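Local coordinates for protein syndapin (Drosophila melanogaster, PDB 3I2W) that probably acts in endocytosis, regulating the internalization of plasma membrane proteins, with this chain forming its F-BAR domain, a homodimeric membrane-binding helical module, at residues A135-A140 with Q195-I200; K128-L133 with K202-Y207; D26-I31 with Q97-Q102; T13-E18 with K114-L119. All coordinates share one frame; numbering follows the deposited sequence.

Contact 1: A135-A140 with Q195-I200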
# COMPACT_ATOMS: atom_id res chain seq x y z
N ALA B 135 -10.86 -52.96 23.35
CA ALA B 135 -11.97 -52.97 24.28
C ALA B 135 -11.88 -54.23 25.16
O ALA B 135 -11.80 -54.16 26.39
CB ALA B 135 -13.30 -52.89 23.51
N LYS B 136 -11.90 -55.39 24.52
CA LYS B 136 -11.54 -56.62 25.14
C LYS B 136 -10.33 -56.45 26.05
O LYS B 136 -10.44 -56.68 27.24
CB LYS B 136 -11.31 -57.68 24.10
CG LYS B 136 -12.59 -58.08 23.39
CD LYS B 136 -12.33 -59.33 22.55
CE LYS B 136 -13.33 -59.53 21.41
NZ LYS B 136 -14.69 -59.70 21.97
N VAL B 137 -9.19 -56.01 25.55
CA VAL B 137 -8.08 -55.96 26.45
C VAL B 137 -8.50 -55.17 27.65
O VAL B 137 -8.19 -55.54 28.74
CB VAL B 137 -6.79 -55.45 25.85
CG1 VAL B 137 -5.83 -54.99 26.92
CG2 VAL B 137 -6.12 -56.54 25.07
N GLU B 138 -9.27 -54.12 27.47
CA GLU B 138 -9.60 -53.26 28.59
C GLU B 138 -10.59 -53.84 29.61
O GLU B 138 -10.43 -53.60 30.79
CB GLU B 138 -10.02 -51.88 28.09
CG GLU B 138 -8.90 -51.16 27.33
CD GLU B 138 -7.74 -50.66 28.21
OE1 GLU B 138 -6.54 -50.83 27.81
OE2 GLU B 138 -8.02 -50.09 29.29
N LYS B 139 -11.58 -54.62 29.15
CA LYS B 139 -12.49 -55.38 30.04
C LYS B 139 -11.68 -56.43 30.80
O LYS B 139 -11.58 -56.37 32.02
CB LYS B 139 -13.62 -56.09 29.28
CG LYS B 139 -14.97 -55.39 29.31
CD LYS B 139 -15.78 -55.56 30.63
CE LYS B 139 -16.45 -56.96 30.80
NZ LYS B 139 -16.32 -57.88 29.61
N ALA B 140 -11.11 -57.38 30.08
CA ALA B 140 -10.17 -58.29 30.62
C ALA B 140 -9.21 -57.66 31.64
O ALA B 140 -8.97 -58.24 32.68
CB ALA B 140 -9.40 -58.93 29.51
N GLN B 195 -5.02 -63.73 27.01
CA GLN B 195 -5.42 -64.14 25.69
C GLN B 195 -5.83 -62.95 24.84
O GLN B 195 -5.88 -63.04 23.62
CB GLN B 195 -6.61 -65.10 25.74
CG GLN B 195 -6.24 -66.55 25.96
CD GLN B 195 -7.29 -67.22 26.82
OE1 GLN B 195 -7.28 -67.04 28.04
NE2 GLN B 195 -8.21 -67.97 26.21
N ALA B 196 -6.19 -61.87 25.50
CA ALA B 196 -6.73 -60.76 24.80
C ALA B 196 -5.51 -59.98 24.35
O ALA B 196 -5.43 -59.55 23.19
CB ALA B 196 -7.63 -59.94 25.71
N ILE B 197 -4.53 -59.85 25.23
CA ILE B 197 -3.27 -59.27 24.83
C ILE B 197 -2.62 -60.00 23.65
O ILE B 197 -2.18 -59.39 22.68
CB ILE B 197 -2.35 -59.17 25.97
CG1 ILE B 197 -2.75 -57.93 26.75
CG2 ILE B 197 -0.96 -58.96 25.45
CD1 ILE B 197 -2.18 -57.80 28.08
N ALA B 198 -2.56 -61.31 23.73
CA ALA B 198 -2.06 -62.07 22.64
C ALA B 198 -2.87 -61.81 21.37
O ALA B 198 -2.29 -61.81 20.30
CB ALA B 198 -2.08 -63.59 22.99
N GLU B 199 -4.18 -61.61 21.47
CA GLU B 199 -5.03 -61.65 20.27
C GLU B 199 -4.86 -60.37 19.45
O GLU B 199 -4.87 -60.38 18.21
CB GLU B 199 -6.50 -61.81 20.63
CG GLU B 199 -7.33 -62.58 19.62
CD GLU B 199 -8.82 -62.16 19.62
OE1 GLU B 199 -9.34 -61.81 20.71
OE2 GLU B 199 -9.48 -62.17 18.52
N ILE B 200 -4.71 -59.29 20.21
CA ILE B 200 -4.49 -57.96 19.73
C ILE B 200 -3.07 -57.92 19.21
O ILE B 200 -2.88 -57.42 18.10
CB ILE B 200 -4.76 -56.85 20.82
CG1 ILE B 200 -4.62 -55.45 20.27
CG2 ILE B 200 -3.77 -56.90 21.93
CD1 ILE B 200 -5.88 -54.83 19.89
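Two long antiparallel helices of the F-BAR arm pack here, with Val137 of 135-140 set against Ala196, Ile197 and Ile200 of 195-200. The segment axes approach to 8.7 Å at an angle of 164°, and the backbones come nearest where the CA of Val137 lies 5.3 Å from the CA of Ala196. The small Ala196 is consistent with this close approach. Val137 does most of the touching through a single branch. With CG1 anti to the backbone N (chi1 161°), CG2 is the methyl turned across to the other helix. Val137 CG2 rests 3.6 Å from Ala196 C and also meets the methyl CB of that residue. On the next turn Val137 CG2 lies 3.9 Å from Ile200 CG2, while Ile197 CG1 flanks it at 4.0 Å. One turn beyond Val137, the methyl of Ala140 faces that of Ala196, CB to CB at 4.3 Å. No hydrogen bond crosses between the segments. At the solvent-exposed margin, Lys136 and Glu199 carry opposite charges, but Lys136 NZ and Glu199 OE1 remain 5.9 Å apart, so any attraction is probably loose. Tyr193 of helix 169-240 touches Val137 and Ala140. Ile200 packs onto Trp130 and Leu133 of helix 114-159, and from the second subunit Ser285 packs on Ile197 and Pro284 on Ile200.

Contact 2: K128-L133 with K202-Y207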
# COMPACT_ATOMS: atom_id res chain seq x y z
N LYS B 128 -11.71 -49.97 13.41
CA LYS B 128 -12.75 -50.68 14.12
C LYS B 128 -12.30 -52.05 14.72
O LYS B 128 -12.29 -52.19 15.94
CB LYS B 128 -13.99 -50.80 13.28
CG LYS B 128 -15.13 -51.38 14.02
CD LYS B 128 -16.31 -51.58 13.12
CE LYS B 128 -17.55 -51.06 13.85
NZ LYS B 128 -18.85 -51.59 13.28
N PRO B 129 -11.88 -53.04 13.87
CA PRO B 129 -11.33 -54.30 14.40
C PRO B 129 -10.45 -54.16 15.63
O PRO B 129 -10.69 -54.81 16.66
CB PRO B 129 -10.48 -54.80 13.25
CG PRO B 129 -11.25 -54.44 12.10
CD PRO B 129 -11.83 -53.05 12.40
N TRP B 130 -9.43 -53.34 15.53
CA TRP B 130 -8.46 -53.20 16.58
C TRP B 130 -9.08 -52.45 17.77
O TRP B 130 -8.70 -52.61 18.92
CB TRP B 130 -7.30 -52.45 15.98
CG TRP B 130 -6.17 -52.28 16.82
CD1 TRP B 130 -5.09 -53.11 16.90
CD2 TRP B 130 -5.89 -51.18 17.66
NE1 TRP B 130 -4.17 -52.60 17.80
CE2 TRP B 130 -4.64 -51.41 18.26
CE3 TRP B 130 -6.58 -50.02 17.97
CZ2 TRP B 130 -4.06 -50.51 19.14
CZ3 TRP B 130 -5.99 -49.12 18.90
CH2 TRP B 130 -4.76 -49.37 19.45
N ALA B 131 -10.09 -51.63 17.50
CA ALA B 131 -10.75 -50.98 18.59
C ALA B 131 -11.41 -52.04 19.46
O ALA B 131 -11.24 -52.02 20.65
CB ALA B 131 -11.76 -49.99 18.07
N LYS B 132 -12.18 -52.95 18.86
CA LYS B 132 -12.66 -54.15 19.54
C LYS B 132 -11.55 -54.81 20.37
O LYS B 132 -11.57 -54.77 21.61
CB LYS B 132 -13.16 -55.18 18.54
CG LYS B 132 -14.35 -54.77 17.68
CD LYS B 132 -15.41 -53.96 18.46
CE LYS B 132 -16.60 -53.59 17.55
NZ LYS B 132 -16.90 -54.78 16.67
N LEU B 133 -10.55 -55.39 19.71
CA LEU B 133 -9.51 -56.03 20.50
C LEU B 133 -9.02 -55.12 21.64
O LEU B 133 -8.74 -55.57 22.74
CB LEU B 133 -8.41 -56.66 19.63
CG LEU B 133 -8.97 -57.42 18.40
CD1 LEU B 133 -7.92 -58.02 17.56
CD2 LEU B 133 -9.94 -58.50 18.73
N LYS B 202 -1.42 -59.85 17.72
CA LYS B 202 -1.22 -60.45 16.43
C LYS B 202 -1.93 -59.65 15.35
O LYS B 202 -1.55 -59.73 14.16
CB LYS B 202 -1.56 -61.96 16.45
CG LYS B 202 -3.00 -62.32 16.16
CD LYS B 202 -3.05 -63.42 15.04
CE LYS B 202 -2.75 -64.84 15.57
NZ LYS B 202 -3.96 -65.51 16.17
N TYR B 203 -2.93 -58.87 15.74
CA TYR B 203 -3.60 -57.96 14.81
C TYR B 203 -2.81 -56.68 14.53
O TYR B 203 -3.06 -56.06 13.53
CB TYR B 203 -5.01 -57.60 15.25
CG TYR B 203 -5.90 -57.11 14.12
CD1 TYR B 203 -6.40 -58.00 13.20
CD2 TYR B 203 -6.26 -55.77 14.00
CE1 TYR B 203 -7.23 -57.57 12.16
CE2 TYR B 203 -7.10 -55.31 12.95
CZ TYR B 203 -7.58 -56.22 12.03
OH TYR B 203 -8.42 -55.85 10.97
N ASN B 204 -1.85 -56.32 15.38
CA ASN B 204 -1.26 -55.03 15.30
C ASN B 204 -0.77 -54.69 13.91
O ASN B 204 -0.90 -53.56 13.42
CB ASN B 204 -0.07 -54.92 16.25
CG ASN B 204 -0.49 -54.65 17.68
OD1 ASN B 204 -1.66 -54.46 18.00
ND2 ASN B 204 0.50 -54.62 18.56
N SER B 205 -0.18 -55.67 13.25
CA SER B 205 0.51 -55.31 12.08
C SER B 205 -0.55 -55.12 11.01
O SER B 205 -0.43 -54.23 10.17
CB SER B 205 1.54 -56.35 11.78
OG SER B 205 0.87 -57.42 11.24
N VAL B 206 -1.61 -55.90 11.04
CA VAL B 206 -2.70 -55.65 10.10
C VAL B 206 -3.26 -54.24 10.27
O VAL B 206 -3.56 -53.58 9.28
CB VAL B 206 -3.81 -56.66 10.27
CG1 VAL B 206 -5.12 -56.22 9.50
CG2 VAL B 206 -3.32 -58.02 9.83
N TYR B 207 -3.42 -53.83 11.54
CA TYR B 207 -3.85 -52.49 11.94
C TYR B 207 -2.89 -51.49 11.33
O TYR B 207 -3.29 -50.66 10.56
CB TYR B 207 -3.81 -52.39 13.47
CG TYR B 207 -4.13 -51.03 14.10
CD1 TYR B 207 -5.19 -50.27 13.65
CD2 TYR B 207 -3.42 -50.58 15.19
CE1 TYR B 207 -5.50 -49.06 14.22
CE2 TYR B 207 -3.74 -49.38 15.78
CZ TYR B 207 -4.78 -48.62 15.29
OH TYR B 207 -5.10 -47.37 15.84
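Tyr203 opens the contact from segment 202-207, lying against Pro129, Trp130 and Leu133 of the antiparallel segment 128-133. Its phenol end reaches Pro129, whose CB is 3.4 Å from Tyr203 CE2. Nearer the backbone, Leu133 CD1 packs 3.7 Å from Tyr203 CB, the two side chains nearly perpendicular. Tyr203 CD2 comes to the rim of the Trp130 indole, close to its plane, and lies 4.0 Å from Trp130 CB. Asn204 follows with the single hydrogen bond between the segments: Trp130 NE1 donates to Asn204 OD1 at 3.1 Å, with an N-H...O angle of 158°. The oxygen sits in the indole plane, slightly off the N-H direction, whereas the nitrogen approaches somewhat tilted from the amide's carbonyl plane. This bond satisfies the polar atom of a buried indole and helps fix the turn of its ring. Tyr207, one turn on from Tyr203, covers one indole face. The two planes are only 13° apart, and the centroid of the Tyr207 ring is 3.7 Å from that of the Trp130 five-membered ring, a face-to-face stack. A trans first torsion (chi1 -176°) carries the indole of Trp130 across to both partners. Trp130 CB also makes a CH-pi contact over the Tyr207 face. The hydroxyl of Tyr207 is engaged by Trp5 O and Gln127 NE2, and Trp283 of the second subunit packs on Trp130, Asn204 and Tyr207. Antiparallel helices joined along a largely aromatic seam, with the partner subunit laid against them, belong to the elongated F-BAR dimer.

Contact 3: D26-I31 with Q97-Q102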
# COMPACT_ATOMS: atom_id res chain seq x y z
N ASP B 26 -8.13 -17.98 3.65
CA ASP B 26 -7.21 -17.03 4.24
C ASP B 26 -6.35 -16.41 3.16
O ASP B 26 -6.16 -15.19 3.14
CB ASP B 26 -6.29 -17.70 5.27
CG ASP B 26 -6.97 -18.02 6.62
OD1 ASP B 26 -8.15 -17.69 6.86
OD2 ASP B 26 -6.31 -18.67 7.46
N LEU B 27 -5.82 -17.25 2.28
CA LEU B 27 -4.95 -16.75 1.24
C LEU B 27 -5.72 -15.81 0.28
O LEU B 27 -5.20 -14.77 -0.15
CB LEU B 27 -4.38 -17.91 0.51
CG LEU B 27 -3.29 -17.64 -0.50
CD1 LEU B 27 -2.05 -16.96 0.04
CD2 LEU B 27 -2.94 -19.02 -0.99
N GLN B 28 -6.97 -16.15 -0.01
CA GLN B 28 -7.74 -15.31 -0.90
C GLN B 28 -7.91 -14.01 -0.19
O GLN B 28 -7.67 -12.96 -0.76
CB GLN B 28 -9.08 -15.91 -1.30
CG GLN B 28 -9.04 -16.94 -2.38
CD GLN B 28 -10.36 -17.74 -2.46
OE1 GLN B 28 -11.31 -17.39 -3.21
NE2 GLN B 28 -10.43 -18.81 -1.66
N GLN B 29 -8.27 -14.08 1.08
CA GLN B 29 -8.49 -12.88 1.83
C GLN B 29 -7.24 -12.03 1.96
O GLN B 29 -7.31 -10.83 1.88
CB GLN B 29 -9.02 -13.20 3.19
CG GLN B 29 -9.15 -11.98 4.02
CD GLN B 29 -9.72 -12.28 5.39
OE1 GLN B 29 -10.50 -13.25 5.56
NE2 GLN B 29 -9.36 -11.43 6.37
N LEU B 30 -6.09 -12.63 2.14
CA LEU B 30 -4.87 -11.88 2.29
C LEU B 30 -4.59 -11.18 0.96
O LEU B 30 -4.26 -10.01 0.94
CB LEU B 30 -3.73 -12.82 2.72
CG LEU B 30 -2.27 -12.40 2.82
CD1 LEU B 30 -1.38 -13.32 3.66
CD2 LEU B 30 -1.63 -12.30 1.46
N ILE B 31 -4.73 -11.86 -0.16
CA ILE B 31 -4.38 -11.25 -1.41
C ILE B 31 -5.34 -10.11 -1.70
O ILE B 31 -4.92 -9.02 -2.07
CB ILE B 31 -4.39 -12.32 -2.52
CG1 ILE B 31 -3.13 -13.15 -2.38
CG2 ILE B 31 -4.54 -11.74 -3.91
CD1 ILE B 31 -3.30 -14.51 -2.90
N GLN B 97 -7.79 -18.28 -9.42
CA GLN B 97 -7.21 -19.59 -9.49
C GLN B 97 -7.51 -20.31 -8.20
O GLN B 97 -7.95 -21.40 -8.22
CB GLN B 97 -5.73 -19.48 -9.61
CG GLN B 97 -5.20 -19.49 -10.98
CD GLN B 97 -3.68 -19.61 -10.94
OE1 GLN B 97 -3.16 -20.70 -11.13
NE2 GLN B 97 -2.97 -18.52 -10.62
N ILE B 98 -7.22 -19.68 -7.08
CA ILE B 98 -7.49 -20.24 -5.80
C ILE B 98 -8.95 -20.48 -5.62
O ILE B 98 -9.36 -21.54 -5.19
CB ILE B 98 -6.97 -19.35 -4.68
CG1 ILE B 98 -5.48 -19.14 -4.88
CG2 ILE B 98 -7.21 -20.03 -3.30
CD1 ILE B 98 -4.88 -18.12 -3.92
N LYS B 99 -9.76 -19.51 -5.96
CA LYS B 99 -11.18 -19.71 -5.87
C LYS B 99 -11.60 -21.06 -6.56
O LYS B 99 -12.49 -21.78 -6.10
CB LYS B 99 -11.91 -18.49 -6.41
CG LYS B 99 -13.41 -18.73 -6.44
CD LYS B 99 -14.22 -17.55 -6.13
CE LYS B 99 -15.35 -17.47 -7.14
NZ LYS B 99 -16.45 -16.48 -6.73
N THR B 100 -10.92 -21.38 -7.66
CA THR B 100 -11.25 -22.47 -8.52
C THR B 100 -10.84 -23.77 -7.89
O THR B 100 -11.65 -24.73 -7.82
CB THR B 100 -10.67 -22.32 -9.93
OG1 THR B 100 -11.64 -21.71 -10.79
CG2 THR B 100 -10.38 -23.66 -10.54
N TRP B 101 -9.59 -23.85 -7.47
CA TRP B 101 -9.06 -25.04 -6.88
C TRP B 101 -9.90 -25.41 -5.67
O TRP B 101 -10.27 -26.56 -5.48
CB TRP B 101 -7.66 -24.70 -6.48
CG TRP B 101 -6.80 -25.82 -6.16
CD1 TRP B 101 -5.89 -26.40 -6.99
CD2 TRP B 101 -6.60 -26.42 -4.87
NE1 TRP B 101 -5.17 -27.36 -6.32
CE2 TRP B 101 -5.59 -27.40 -5.02
CE3 TRP B 101 -7.19 -26.23 -3.61
CZ2 TRP B 101 -5.17 -28.22 -3.97
CZ3 TRP B 101 -6.75 -27.05 -2.54
CH2 TRP B 101 -5.77 -28.04 -2.74
N GLN B 102 -10.23 -24.41 -4.86
CA GLN B 102 -10.97 -24.64 -3.66
C GLN B 102 -12.36 -25.20 -3.96
O GLN B 102 -12.82 -26.05 -3.25
CB GLN B 102 -11.04 -23.33 -2.84
CG GLN B 102 -11.97 -23.39 -1.62
CD GLN B 102 -12.12 -22.07 -0.89
OE1 GLN B 102 -12.49 -21.08 -1.48
NE2 GLN B 102 -11.84 -22.07 0.40
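Gln28 of 26-31 and Gln102 of 97-102 make the one hydrogen bond between these antiparallel segments. Gln28 NE2 donates to Gln102 OE1 at 3.1 Å, with an N-H...O angle of 159°. The acceptor lies near the plane of the Gln28 amide, but the donor stands above the Gln102 carbonyl plane, the two amides being turned 67° apart. The apolar contacts centre on Ile98. Ile98 CD1 packs 3.6 Å from Leu27 CD2 and meets Ile31 CD1 tip to tip at 4.1 Å, while Ile98 CG2 lies 3.7 Å from Gln28 CG, the two side chains running alongside one another, head to tail. Gln28 OE1 is the polar atom laid against Lys99, 3.4 Å from Lys99 CB. Cutting Gln28 back to an alanine would probably leave Gln102 OE1 without this donor and uncover the Ile98 CG2 methyl. Ile232 and Phe229 of helix 169-240 pack on Ile98 and Leu27, and Trp69 of the second subunit also touches Leu27. Amides are thus set beside branched aliphatics: the buried Gln102 has its oxygen bonded by Gln28 and its nitrogen by Asn25 OD1, though the Gln28 bond, off the lone-pair directions at its acceptor, is probably modest in strength.

Contact 4: T13-E18 with K114-L119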
# COMPACT_ATOMS: atom_id res chain seq x y z
N THR B 13 -5.26 -35.54 11.65
CA THR B 13 -5.02 -35.59 10.22
C THR B 13 -6.23 -35.19 9.41
O THR B 13 -6.11 -34.48 8.41
CB THR B 13 -4.46 -36.92 9.81
OG1 THR B 13 -3.21 -37.10 10.46
CG2 THR B 13 -4.18 -36.97 8.34
N THR B 14 -7.41 -35.66 9.82
CA THR B 14 -8.58 -35.34 9.07
C THR B 14 -8.89 -33.86 9.31
O THR B 14 -9.28 -33.17 8.39
CB THR B 14 -9.81 -36.22 9.41
OG1 THR B 14 -10.20 -36.01 10.75
CG2 THR B 14 -9.49 -37.65 9.33
N LYS B 15 -8.67 -33.33 10.51
CA LYS B 15 -8.98 -31.92 10.73
C LYS B 15 -8.19 -31.11 9.71
O LYS B 15 -8.65 -30.09 9.22
CB LYS B 15 -8.69 -31.49 12.18
CG LYS B 15 -8.90 -30.05 12.47
CD LYS B 15 -8.95 -29.74 13.99
CE LYS B 15 -8.55 -28.23 14.30
NZ LYS B 15 -7.05 -27.89 13.95
N ARG B 16 -7.03 -31.63 9.34
CA ARG B 16 -6.11 -30.91 8.47
C ARG B 16 -6.64 -30.75 7.04
O ARG B 16 -6.33 -29.80 6.39
CB ARG B 16 -4.71 -31.53 8.49
CG ARG B 16 -3.82 -30.86 7.45
CD ARG B 16 -2.46 -31.52 7.23
NE ARG B 16 -2.58 -32.90 6.79
CZ ARG B 16 -1.54 -33.66 6.45
NH1 ARG B 16 -0.31 -33.15 6.42
NH2 ARG B 16 -1.75 -34.91 6.10
N ILE B 17 -7.42 -31.72 6.56
CA ILE B 17 -8.16 -31.56 5.34
C ILE B 17 -8.95 -30.29 5.37
O ILE B 17 -8.85 -29.52 4.43
CB ILE B 17 -9.17 -32.71 5.15
CG1 ILE B 17 -8.43 -34.00 4.91
CG2 ILE B 17 -10.05 -32.49 3.97
CD1 ILE B 17 -9.33 -35.16 4.92
N GLU B 18 -9.77 -30.08 6.41
CA GLU B 18 -10.62 -28.90 6.53
C GLU B 18 -9.79 -27.62 6.78
O GLU B 18 -10.17 -26.55 6.36
CB GLU B 18 -11.58 -29.10 7.67
CG GLU B 18 -12.30 -27.82 8.10
CD GLU B 18 -13.74 -27.99 8.67
OE1 GLU B 18 -14.21 -29.11 8.84
OE2 GLU B 18 -14.42 -26.97 8.92
N LYS B 114 -17.09 -33.09 2.53
CA LYS B 114 -17.13 -34.45 2.16
C LYS B 114 -15.76 -35.08 2.16
O LYS B 114 -15.62 -36.18 2.61
CB LYS B 114 -17.76 -34.50 0.78
CG LYS B 114 -17.99 -35.86 0.22
CD LYS B 114 -18.82 -35.72 -1.03
CE LYS B 114 -18.66 -36.95 -1.93
NZ LYS B 114 -18.82 -38.15 -1.08
N GLU B 115 -14.73 -34.42 1.67
CA GLU B 115 -13.42 -35.00 1.73
C GLU B 115 -12.98 -35.32 3.14
O GLU B 115 -12.32 -36.33 3.36
CB GLU B 115 -12.38 -34.16 0.99
CG GLU B 115 -12.64 -34.06 -0.54
CD GLU B 115 -13.87 -33.19 -0.89
OE1 GLU B 115 -14.52 -32.63 0.01
OE2 GLU B 115 -14.19 -33.03 -2.09
N ARG B 116 -13.37 -34.52 4.11
CA ARG B 116 -13.10 -34.88 5.50
C ARG B 116 -13.93 -36.07 6.02
O ARG B 116 -13.40 -37.02 6.58
CB ARG B 116 -13.32 -33.66 6.38
CG ARG B 116 -12.67 -33.75 7.73
CD ARG B 116 -13.05 -32.55 8.57
NE ARG B 116 -12.86 -32.86 9.97
CZ ARG B 116 -12.83 -32.00 10.97
NH1 ARG B 116 -12.96 -30.71 10.77
NH2 ARG B 116 -12.62 -32.44 12.18
N LYS B 117 -15.23 -36.00 5.82
CA LYS B 117 -16.17 -36.99 6.33
C LYS B 117 -15.87 -38.35 5.80
O LYS B 117 -15.86 -39.30 6.56
CB LYS B 117 -17.57 -36.61 5.87
CG LYS B 117 -18.61 -37.67 6.10
CD LYS B 117 -19.06 -37.72 7.55
CE LYS B 117 -19.57 -39.11 7.95
NZ LYS B 117 -20.04 -38.99 9.36
N ASP B 118 -15.59 -38.45 4.50
CA ASP B 118 -15.26 -39.70 3.87
C ASP B 118 -14.04 -40.32 4.48
O ASP B 118 -14.01 -41.50 4.74
CB ASP B 118 -14.97 -39.52 2.40
CG ASP B 118 -16.20 -39.29 1.58
OD1 ASP B 118 -17.32 -39.57 2.04
OD2 ASP B 118 -16.07 -38.79 0.43
N LEU B 119 -13.00 -39.53 4.70
CA LEU B 119 -11.81 -40.12 5.25
C LEU B 119 -11.86 -40.40 6.72
O LEU B 119 -11.01 -41.11 7.24
CB LEU B 119 -10.63 -39.24 4.98
CG LEU B 119 -10.07 -39.83 3.75
CD1 LEU B 119 -10.97 -39.28 2.62
CD2 LEU B 119 -8.79 -39.26 3.68
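Thr14 begins the contact by meeting Arg116 of 114-119 at the point where the antiparallel backbones are nearest, CA to CA 5.8 Å. Thr14 O lies 3.5 Å from Arg116 CG. The Thr14 hydroxyl turns to Lys11 O and to Glu120 OE2, the latter also salt-bridged to Arg116 NE. Lys15 leads its side chain away beyond CB, but its CA and CB lie against the guanidinium: Lys15 CA stands over one face, 3.9 Å from Arg116 CZ. Ile17 supplies the apolar centre. Ile17 CD1 lies 3.6 Å from Glu115 O and 4.3 Å from Leu119 CB, while CG2 reaches Glu115 CB. Glu18 closes the row with a salt bridge in which Arg116 NH1 donates to Glu18 OE1 at 2.8 Å. The donor comes from above the carboxylate plane, the two flat groups being turned 76° apart, and the N-H...O angle is a bent 141°. Arg116, its CG swung away from the backbone N (chi1 -161°) and its chain extended as far as NE, is a knob in the hole formed by Thr14, Lys15, Ile17 and Glu18. A leucine here would probably leave Glu18 and Glu120 without the guanidinium that bridges them and bare the backbone around Lys15. Helix 114-159 starts here, just after the short strands 108-109 and 112-113, with Glu115 OE1 accepting from His107 N. Helix 169-240 packs on Thr13 and Leu119 through Cys218, while Trp271 of the second subunit hydrogen-bonds Thr13 OG1.

How the contacts relate
Contacts 1 and 2 are successive steps of one helix pair, 114-159 with 169-240: their centres are about 11 Å apart, contact 1 is nested within the loop that contact 2 closes, and Ile200 of contact 1 packs on Leu133 and Trp130 of contact 2. Contact 4 shares helix 114-159 with them, its centre about 23 Å from that of contact 2. Helix 11-58 links contact 4 to contact 3, whose centres are about 19 Å apart, with contact 3 nested inside the loop that contact 4 closes. Contacts 1 and 3 lie about 49 Å apart between centres. All four touch the second subunit. None supplies the sodium site, formed by Ile56, Glu57, Gly59, Glu61 and Glu66 around the far end of helix 11-58.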